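Local coordinates for CBS domain protein (Sulfolobus tokodaii, PDB 2EF7), which is of unknown function but, as a tandem pair of CBS domains, probably serves as a regulatory module that senses adenine nucleotides, as in other proteins of this family, at residues Gly48-Arg53 against Glu70-Ala75; Leu77-Glu82 against Pro102-Lys107; Asn97-Pro102 against Ile114-Ile119. All coordinates share one frame; numbering follows the deposited sequence.

Contact 1 of 3, residues Gly48-Arg53 against Glu70-Ala75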
loop_
_atom_site.group_PDB
_atom_site.type_symbol
_atom_site.label_atom_id
_atom_site.label_comp_id
_atom_site.label_asym_id
_atom_site.label_seq_id
_atom_site.Cartn_x
_atom_site.Cartn_y
_atom_site.Cartn_z
ATOM N N GLY A 48 26.451 -8.889 -1.766
ATOM C CA GLY A 48 25.436 -9.310 -2.709
ATOM C C GLY A 48 24.178 -9.819 -2.040
ATOM O O GLY A 48 23.987 -9.660 -0.831
ATOM N N ILE A 49 23.317 -10.436 -2.842
ATOM C CA ILE A 49 22.065 -10.981 -2.349
ATOM C C ILE A 49 21.676 -12.219 -3.154
ATOM O O ILE A 49 21.939 -12.303 -4.352
ATOM C CB ILE A 49 20.933 -9.932 -2.447
ATOM C CG1 ILE A 49 19.659 -10.476 -1.804
ATOM C CG2 ILE A 49 20.678 -9.572 -3.899
ATOM C CD1 ILE A 49 18.483 -9.504 -1.859
ATOM N N ILE A 50 21.069 -13.183 -2.470
ATOM C CA ILE A 50 20.612 -14.412 -3.104
ATOM C C ILE A 50 19.113 -14.529 -2.857
ATOM O O ILE A 50 18.670 -14.548 -1.708
ATOM C CB ILE A 50 21.321 -15.657 -2.511
ATOM C CG1 ILE A 50 22.791 -15.675 -2.941
ATOM C CG2 ILE A 50 20.619 -16.924 -2.971
ATOM C CD1 ILE A 50 23.639 -16.742 -2.260
ATOM N N THR A 51 18.335 -14.573 -3.936
ATOM C CA THR A 51 16.885 -14.711 -3.827
ATOM C C THR A 51 16.544 -16.128 -4.231
ATOM O O THR A 51 17.408 -16.853 -4.735
ATOM C CB THR A 51 16.146 -13.803 -4.800
ATOM O OG1 THR A 51 16.541 -14.145 -6.139
ATOM C CG2 THR A 51 16.460 -12.337 -4.514
ATOM N N GLU A 52 15.290 -16.517 -4.025
ATOM C CA GLU A 52 14.852 -17.859 -4.396
ATOM C C GLU A 52 15.107 -18.062 -5.880
ATOM O O GLU A 52 15.490 -19.147 -6.306
ATOM C CB GLU A 52 13.361 -18.034 -4.122
ATOM C CG GLU A 52 12.982 -17.758 -2.695
ATOM C CD GLU A 52 11.511 -17.967 -2.453
ATOM O OE1 GLU A 52 10.701 -17.416 -3.227
ATOM O OE2 GLU A 52 11.162 -18.676 -1.491
ATOM N N ARG A 53 14.884 -17.007 -6.657
ATOM C CA ARG A 53 15.078 -17.061 -8.099
ATOM C C ARG A 53 16.541 -17.293 -8.463
ATOM O O ARG A 53 16.845 -18.023 -9.414
ATOM C CB ARG A 53 14.575 -15.773 -8.747
ATOM C CG ARG A 53 14.761 -15.736 -10.246
ATOM C CD ARG A 53 13.760 -14.798 -10.886
ATOM N NE ARG A 53 12.402 -15.112 -10.447
ATOM C CZ ARG A 53 11.297 -14.606 -10.983
ATOM N NH1 ARG A 53 11.377 -13.750 -11.993
ATOM N NH2 ARG A 53 10.111 -14.949 -10.501
ATOM N N GLU A 70 29.029 -16.673 -3.633
ATOM C CA GLU A 70 29.547 -15.656 -4.545
ATOM C C GLU A 70 29.472 -16.027 -6.025
ATOM O O GLU A 70 29.550 -15.152 -6.880
ATOM C CB GLU A 70 30.991 -15.291 -4.169
ATOM C CG GLU A 70 32.015 -16.386 -4.415
ATOM C CD GLU A 70 33.360 -16.086 -3.765
ATOM O OE1 GLU A 70 33.796 -14.914 -3.812
ATOM O OE2 GLU A 70 33.981 -17.026 -3.215
ATOM N N GLU A 71 29.306 -17.312 -6.334
ATOM C CA GLU A 71 29.246 -17.739 -7.730
ATOM C C GLU A 71 27.885 -17.581 -8.398
ATOM O O GLU A 71 27.799 -17.635 -9.621
ATOM C CB GLU A 71 29.669 -19.202 -7.874
ATOM C CG GLU A 71 31.052 -19.541 -7.351
ATOM C CD GLU A 71 31.436 -20.981 -7.659
ATOM O OE1 GLU A 71 31.642 -21.289 -8.853
ATOM O OE2 GLU A 71 31.517 -21.804 -6.717
ATOM N N PHE A 72 26.822 -17.393 -7.619
ATOM C CA PHE A 72 25.497 -17.272 -8.226
ATOM C C PHE A 72 24.607 -16.196 -7.640
ATOM O O PHE A 72 23.462 -16.025 -8.064
ATOM C CB PHE A 72 24.771 -18.625 -8.183
ATOM C CG PHE A 72 24.364 -19.075 -6.807
ATOM C CD1 PHE A 72 23.060 -18.887 -6.358
ATOM C CD2 PHE A 72 25.273 -19.733 -5.973
ATOM C CE1 PHE A 72 22.659 -19.356 -5.098
ATOM C CE2 PHE A 72 24.891 -20.202 -4.714
ATOM C CZ PHE A 72 23.581 -20.017 -4.276
HETATM N N MSE A 73 25.131 -15.463 -6.667
HETATM C CA MSE A 73 24.372 -14.389 -6.042
HETATM C C MSE A 73 24.235 -13.236 -7.035
HETATM O O MSE A 73 24.833 -13.248 -8.107
HETATM C CB MSE A 73 25.134 -13.868 -4.820
HETATM C CG MSE A 73 26.386 -13.096 -5.211
HETATM SE SE MSE A 73 27.455 -12.488 -3.729
HETATM C CE MSE A 73 28.953 -11.703 -4.736
ATOM N N THR A 74 23.424 -12.247 -6.677
ATOM C CA THR A 74 23.296 -11.048 -7.489
ATOM C C THR A 74 24.323 -10.157 -6.792
ATOM O O THR A 74 24.140 -9.803 -5.624
ATOM C CB THR A 74 21.903 -10.410 -7.363
ATOM O OG1 THR A 74 20.934 -11.235 -8.025
ATOM C CG2 THR A 74 21.901 -9.020 -7.984
ATOM N N ALA A 75 25.416 -9.832 -7.478
ATOM C CA ALA A 75 26.461 -9.008 -6.882
ATOM C C ALA A 75 26.023 -7.568 -6.710
ATOM O O ALA A 75 25.377 -7.001 -7.588
ATOM C CB ALA A 75 27.733 -9.062 -7.727
#
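Ile-49 and Thr-74 form the hydrogen-bonded antiparallel pair that adds the short strand 74-75 to the outer side of strand 45-51. Thr-74 N donates to Ile-49 O at 2.8 Å and almost straight, 174° at the hydrogen; the return bond, Ile-49 N to Thr-74 O, is 3.0 Å. On the face of this pair the two side chains lie alongside each other, Ile-49 CG2 resting 3.8 Å from Thr-74 CB, while Thr-74 OG1 turns to Asp-54, the residue that also takes the N-H of Thr-51 at the start of helix 52-60.

Next along the strand, Ile-50 packs against Phe-72 and Met-73. With CG1 beside its own N and CG2 anti to that N (chi1 -70°), its two branches make separate contacts. Its side chain crosses that of Met-73, a selenomethionine, at about a right angle, Ile-50 CG1 lying 3.5 Å from Met-73 CB; CG2 approaches Phe-72 CE1 obliquely at 3.8 Å, and CD1 reaches CZ of the same ring. Phe-72 gets there by setting its ring between its own N and carbonyl carbon (chi1 69°), where Leu-23 and Ile-26 of helix 23-33 also touch it. Gly-48 pairs with Ala-75, and Met-73 SE lies 3.9 Å from Gly-48 CA, where a side chain would collide.

Chemically, two backbone bonds fix the register and hydrocarbon contact does the rest, tying the chain entering the second CBS repeat to the sheet of the first.

Contact 2 of 3, residues Leu77-Glu82 against Pro102-Lys107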
loop_
_atom_site.group_PDB
_atom_site.type_symbol
_atom_site.label_atom_id
_atom_site.label_comp_id
_atom_site.label_asym_id
_atom_site.label_seq_id
_atom_site.Cartn_x
_atom_site.Cartn_y
_atom_site.Cartn_z
ATOM N N LEU A 77 27.368 -3.893 -4.208
ATOM C CA LEU A 77 28.104 -3.266 -3.125
ATOM C C LEU A 77 27.405 -1.988 -2.679
ATOM O O LEU A 77 27.896 -1.289 -1.797
ATOM C CB LEU A 77 29.541 -2.958 -3.572
ATOM C CG LEU A 77 30.452 -4.159 -3.863
ATOM C CD1 LEU A 77 31.748 -3.694 -4.521
ATOM C CD2 LEU A 77 30.755 -4.889 -2.567
ATOM N N ILE A 78 26.253 -1.691 -3.278
ATOM C CA ILE A 78 25.503 -0.487 -2.920
ATOM C C ILE A 78 24.956 -0.642 -1.496
ATOM O O ILE A 78 24.228 -1.591 -1.204
ATOM C CB ILE A 78 24.300 -0.233 -3.879
ATOM C CG1 ILE A 78 24.677 -0.553 -5.327
ATOM C CG2 ILE A 78 23.860 1.225 -3.791
ATOM C CD1 ILE A 78 25.871 0.206 -5.847
ATOM N N THR A 79 25.309 0.287 -0.614
ATOM C CA THR A 79 24.843 0.247 0.765
ATOM C C THR A 79 24.589 1.663 1.264
ATOM O O THR A 79 25.012 2.635 0.633
ATOM C CB THR A 79 25.892 -0.361 1.716
ATOM O OG1 THR A 79 27.018 0.519 1.787
ATOM C CG2 THR A 79 26.356 -1.731 1.229
ATOM N N ILE A 80 23.917 1.766 2.408
ATOM C CA ILE A 80 23.637 3.049 3.036
ATOM C C ILE A 80 23.921 2.916 4.538
ATOM O O ILE A 80 23.608 1.891 5.146
ATOM C CB ILE A 80 22.164 3.473 2.826
ATOM C CG1 ILE A 80 21.964 4.914 3.303
ATOM C CG2 ILE A 80 21.224 2.511 3.541
ATOM C CD1 ILE A 80 22.514 5.952 2.324
ATOM N N ARG A 81 24.531 3.938 5.136
ATOM C CA ARG A 81 24.822 3.900 6.570
ATOM C C ARG A 81 23.544 4.063 7.385
ATOM O O ARG A 81 22.620 4.761 6.971
ATOM C CB ARG A 81 25.815 5.001 6.950
ATOM C CG ARG A 81 27.180 4.844 6.315
ATOM C CD ARG A 81 28.201 5.741 6.987
ATOM N NE ARG A 81 29.560 5.429 6.550
ATOM C CZ ARG A 81 30.657 5.977 7.064
ATOM N NH1 ARG A 81 30.561 6.870 8.042
ATOM N NH2 ARG A 81 31.852 5.631 6.599
ATOM N N GLU A 82 23.492 3.422 8.549
ATOM C CA GLU A 82 22.311 3.501 9.405
ATOM C C GLU A 82 22.087 4.902 9.963
ATOM O O GLU A 82 20.963 5.261 10.326
ATOM C CB GLU A 82 22.419 2.498 10.562
ATOM C CG GLU A 82 23.715 2.584 11.343
ATOM C CD GLU A 82 23.751 1.623 12.523
ATOM O OE1 GLU A 82 22.884 0.728 12.588
ATOM O OE2 GLU A 82 24.648 1.761 13.381
ATOM N N PRO A 102 20.990 -2.704 1.556
ATOM C CA PRO A 102 21.565 -3.259 2.782
ATOM C C PRO A 102 22.003 -2.037 3.598
ATOM O O PRO A 102 22.423 -1.027 3.022
ATOM C CB PRO A 102 22.769 -4.040 2.271
ATOM C CG PRO A 102 22.338 -4.473 0.924
ATOM C CD PRO A 102 21.663 -3.252 0.367
ATOM N N VAL A 103 21.902 -2.109 4.918
ATOM C CA VAL A 103 22.314 -0.982 5.750
ATOM C C VAL A 103 23.521 -1.433 6.569
ATOM O O VAL A 103 23.517 -2.530 7.133
ATOM C CB VAL A 103 21.182 -0.534 6.715
ATOM C CG1 VAL A 103 21.627 0.704 7.509
ATOM C CG2 VAL A 103 19.906 -0.225 5.929
ATOM N N VAL A 104 24.559 -0.605 6.614
ATOM C CA VAL A 104 25.762 -0.938 7.377
ATOM C C VAL A 104 26.063 0.114 8.438
ATOM O O VAL A 104 25.505 1.213 8.413
ATOM C CB VAL A 104 27.005 -1.042 6.463
ATOM C CG1 VAL A 104 26.849 -2.209 5.486
ATOM C CG2 VAL A 104 27.218 0.272 5.718
ATOM N N ASP A 105 26.937 -0.219 9.382
ATOM C CA ASP A 105 27.308 0.754 10.397
ATOM C C ASP A 105 28.525 1.492 9.858
ATOM O O ASP A 105 28.941 1.248 8.727
ATOM C CB ASP A 105 27.599 0.068 11.742
ATOM C CG ASP A 105 28.701 -0.976 11.658
ATOM O OD1 ASP A 105 28.790 -1.797 12.593
ATOM O OD2 ASP A 105 29.482 -0.975 10.683
ATOM N N ASP A 106 29.085 2.398 10.654
ATOM C CA ASP A 106 30.247 3.184 10.248
ATOM C C ASP A 106 31.464 2.347 9.842
ATOM O O ASP A 106 32.342 2.820 9.120
ATOM C CB ASP A 106 30.632 4.150 11.375
ATOM C CG ASP A 106 30.904 3.434 12.701
ATOM O OD1 ASP A 106 29.975 2.802 13.256
ATOM O OD2 ASP A 106 32.052 3.504 13.190
ATOM N N LYS A 107 31.524 1.104 10.304
ATOM C CA LYS A 107 32.651 0.246 9.957
ATOM C C LYS A 107 32.360 -0.625 8.729
ATOM O O LYS A 107 33.208 -1.412 8.298
ATOM C CB LYS A 107 33.033 -0.626 11.156
ATOM C CG LYS A 107 33.654 0.152 12.322
ATOM C CD LYS A 107 34.992 0.767 11.923
ATOM C CE LYS A 107 35.656 1.522 13.075
ATOM N NZ LYS A 107 34.975 2.805 13.413
HETATM O O HOH W 1 26.800 3.218 12.710
#
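A beta-alpha-beta unit, strand 80-81, helix 86-96 and strand 100-104, brings these segments together as parallel neighbours in the sheet of the second CBS repeat. Ile-80 pairs with Val-103 and Arg-81 with Val-104. Three backbone bonds zip them: Ile-80 N to Pro-102 O at 3.2 Å, Val-104 N to Ile-80 O at 3.0 Å, and Glu-82 N to Val-104 O.

On the face carrying Ile-80 and Val-103 the side chains run side by side, CG2 of Ile-80 lying 3.9 Å from CG2 of Val-103. The other methyl of Val-103, CG1, is anti to its own N (chi1 -177°), which swings it across to Ile-80 O and to 3.4 Å from Glu-82 CA. Leu-92 of helix 86-96 packs on Ile-80. On the opposite face, Val-104 CG2 meets Thr-79 OG1, the two side chains crossing at about a right angle, and the extended Arg-81 passes its guanidinium over Asp-106 O, which sits near the rim of one face of the group.

Beyond the strands, Glu-82 runs alongside Asp-105, their carboxylate planes 75° apart. Its CG stands between N and the carbonyl carbon (chi1 52°), and the extended chain carries OE2 out to a water. The water gives its hydrogen to Glu-82 OE2 at 2.7 Å and accepts from Asp-106 N at 3.2 Å. With an alanine in place of Glu-82 the water would lose the oxygen it donates to, and would probably sit less firmly on the N-H of Asp-106. Asp-105 itself forms an Asx turn, OD2 taking the N-H of Lys-107 from above the carboxylate plane, with 2.9 Å between Asp-105 OD2 and Lys-107 N.

Contact 3 of 3, residues Asn97-Pro102 against Ile114-Ile119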
loop_
_atom_site.group_PDB
_atom_site.type_symbol
_atom_site.label_atom_id
_atom_site.label_comp_id
_atom_site.label_asym_id
_atom_site.label_seq_id
_atom_site.Cartn_x
_atom_site.Cartn_y
_atom_site.Cartn_z
ATOM N N ASN A 97 18.006 2.649 -9.240
ATOM C CA ASN A 97 16.729 2.028 -9.577
ATOM C C ASN A 97 16.492 0.723 -8.818
ATOM O O ASN A 97 16.194 -0.306 -9.423
ATOM C CB ASN A 97 16.659 1.784 -11.092
ATOM C CG ASN A 97 15.227 1.702 -11.610
ATOM O OD1 ASN A 97 14.412 2.598 -11.370
ATOM N ND2 ASN A 97 14.918 0.630 -12.335
ATOM N N ILE A 98 16.631 0.768 -7.493
ATOM C CA ILE A 98 16.410 -0.410 -6.657
ATOM C C ILE A 98 15.497 -0.105 -5.467
ATOM O O ILE A 98 15.490 1.010 -4.945
ATOM C CB ILE A 98 17.746 -1.010 -6.159
ATOM C CG1 ILE A 98 18.596 0.076 -5.494
ATOM C CG2 ILE A 98 18.494 -1.653 -7.324
ATOM C CD1 ILE A 98 19.948 -0.425 -5.015
ATOM N N ARG A 99 14.738 -1.114 -5.047
ATOM C CA ARG A 99 13.769 -1.008 -3.960
ATOM C C ARG A 99 14.271 -1.354 -2.566
ATOM O O ARG A 99 13.606 -1.049 -1.582
ATOM C CB ARG A 99 12.553 -1.885 -4.281
ATOM C CG ARG A 99 11.879 -1.503 -5.590
ATOM C CD ARG A 99 10.833 -2.506 -6.057
ATOM N NE ARG A 99 10.366 -2.158 -7.398
ATOM C CZ ARG A 99 9.489 -2.865 -8.108
ATOM N NH1 ARG A 99 8.969 -3.977 -7.607
ATOM N NH2 ARG A 99 9.136 -2.457 -9.323
ATOM N N HIS A 100 15.429 -1.995 -2.469
ATOM C CA HIS A 100 15.967 -2.370 -1.166
ATOM C C HIS A 100 17.450 -2.043 -1.080
ATOM O O HIS A 100 18.163 -2.069 -2.090
ATOM C CB HIS A 100 15.775 -3.871 -0.901
ATOM C CG HIS A 100 14.358 -4.334 -1.029
ATOM N ND1 HIS A 100 13.788 -4.658 -2.241
ATOM C CD2 HIS A 100 13.386 -4.495 -0.101
ATOM C CE1 HIS A 100 12.525 -4.997 -2.053
ATOM N NE2 HIS A 100 12.256 -4.906 -0.763
ATOM N N LEU A 101 17.913 -1.740 0.127
ATOM C CA LEU A 101 19.313 -1.409 0.344
ATOM C C LEU A 101 19.861 -1.988 1.632
ATOM O O LEU A 101 19.270 -1.817 2.691
ATOM C CB LEU A 101 19.509 0.108 0.406
ATOM C CG LEU A 101 19.668 0.919 -0.870
ATOM C CD1 LEU A 101 19.770 2.394 -0.510
ATOM C CD2 LEU A 101 20.910 0.458 -1.605
ATOM N N PRO A 102 20.990 -2.704 1.556
ATOM C CA PRO A 102 21.565 -3.259 2.782
ATOM C C PRO A 102 22.003 -2.037 3.598
ATOM O O PRO A 102 22.423 -1.027 3.022
ATOM C CB PRO A 102 22.769 -4.040 2.271
ATOM C CG PRO A 102 22.338 -4.473 0.924
ATOM C CD PRO A 102 21.663 -3.252 0.367
ATOM N N ILE A 114 16.726 -1.669 4.387
ATOM C CA ILE A 114 15.736 -0.592 4.300
ATOM C C ILE A 114 15.110 -0.641 2.908
ATOM O O ILE A 114 15.815 -0.799 1.915
ATOM C CB ILE A 114 16.383 0.821 4.526
ATOM C CG1 ILE A 114 15.302 1.905 4.533
ATOM C CG2 ILE A 114 17.385 1.147 3.432
ATOM C CD1 ILE A 114 14.879 2.329 5.906
ATOM N N SER A 115 13.790 -0.512 2.832
ATOM C CA SER A 115 13.108 -0.569 1.543
ATOM C C SER A 115 12.355 0.717 1.239
ATOM O O SER A 115 12.088 1.526 2.126
ATOM C CB SER A 115 12.118 -1.733 1.518
ATOM O OG SER A 115 10.968 -1.413 2.280
ATOM N N ILE A 116 12.002 0.884 -0.028
ATOM C CA ILE A 116 11.278 2.060 -0.470
ATOM C C ILE A 116 9.983 2.232 0.329
ATOM O O ILE A 116 9.535 3.355 0.558
ATOM C CB ILE A 116 10.953 1.968 -1.980
ATOM C CG1 ILE A 116 10.366 3.294 -2.463
ATOM C CG2 ILE A 116 10.008 0.802 -2.246
ATOM C CD1 ILE A 116 11.337 4.452 -2.363
ATOM N N ARG A 117 9.382 1.126 0.758
ATOM C CA ARG A 117 8.152 1.212 1.541
ATOM C C ARG A 117 8.449 1.759 2.927
ATOM O O ARG A 117 7.603 2.428 3.531
ATOM C CB ARG A 117 7.474 -0.155 1.671
ATOM C CG ARG A 117 6.973 -0.742 0.360
ATOM C CD ARG A 117 6.175 0.273 -0.450
ATOM N NE ARG A 117 5.560 -0.336 -1.630
ATOM C CZ ARG A 117 5.173 0.337 -2.710
ATOM N NH1 ARG A 117 5.341 1.652 -2.775
ATOM N NH2 ARG A 117 4.614 -0.306 -3.728
ATOM N N ASP A 118 9.644 1.461 3.440
ATOM C CA ASP A 118 10.032 1.961 4.756
ATOM C C ASP A 118 10.137 3.482 4.661
ATOM O O ASP A 118 9.800 4.197 5.604
ATOM C CB ASP A 118 11.386 1.396 5.193
ATOM C CG ASP A 118 11.324 -0.076 5.541
ATOM O OD1 ASP A 118 10.404 -0.478 6.290
ATOM O OD2 ASP A 118 12.208 -0.830 5.077
ATOM N N ILE A 119 10.606 3.962 3.510
ATOM C CA ILE A 119 10.769 5.392 3.279
ATOM C C ILE A 119 9.443 6.153 3.265
ATOM O O ILE A 119 9.313 7.187 3.916
ATOM C CB ILE A 119 11.537 5.646 1.965
ATOM C CG1 ILE A 119 12.947 5.047 2.088
ATOM C CG2 ILE A 119 11.603 7.144 1.672
ATOM C CD1 ILE A 119 13.827 5.262 0.883
#
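The beta hairpin of strands 100-104 and 110-115 runs straight into the N-terminus of helix 116-126, and this contact covers the end of the hairpin where that helix starts. Leu-101 and Ile-114 are a hydrogen-bonded antiparallel pair: Leu-101 N donates to Ile-114 O at 2.9 Å, and Ile-114 N returns to Leu-101 O at 3.1 Å. Two residues along, Ile-116 N reaches Arg-99 O at 3.0 Å, so the hairpin's ladder extends onto the first residue of the helix.

His-100 and Ser-115 form the non-hydrogen-bonded pair between these bonds. The imidazole lies obliquely by the serine, CD2 3.4 Å from Ser-115 CB, while its ND1 is bonded to Glu-132 O of the third subunit. Ser-115 holds OG between its N and carbonyl carbon (chi1 75°), turned to the helix it caps. With Asp-118 it makes a capping box: Ser-115 N donates to Asp-118 OD2 at 2.8 Å, on the anti side of the carboxylate, and Asp-118 N gives a weak bond back to Ser-115 OG. Asp-118 OD1 is engaged by Arg-121, so both carboxylate oxygens are held.

On the other face of the sheet, CG2 of Ile-114 sits 3.8 Å from CB of Leu-101, and its CG1 branch, anti to the backbone N (chi1 -176°), leads away from the partner strand. Helix 86-96 packs beneath: its Met-93 touches Ile-114 and its Leu-90 touches Ile-116. Strand 80-81 flanks strand 100-104 on the side away from strand 110-115.

Overall arrangement
Contacts 2 and 3 belong to one sheet, in which strand 100-104 lies between 80-81 and 110-115; they share Pro-102, and their centres are 13 Å apart. Their hydrophobic sides merge: Val-103 CG2 meets Ile-114 CG2 at 3.8 Å, and Ile-78 CG2 meets Leu-101 CD2 at 3.8 Å. Contact 1 lies in the other sheet, about 18 Å from contact 2 and 17 Å from contact 3, centre to centre, with contact 2 across the chain's centre from it. The chain passes almost directly from contact 1 into contact 2, linking the two CBS repeats. No ligand marks a site here; in relatives, nucleotides bind in clefts between paired repeats.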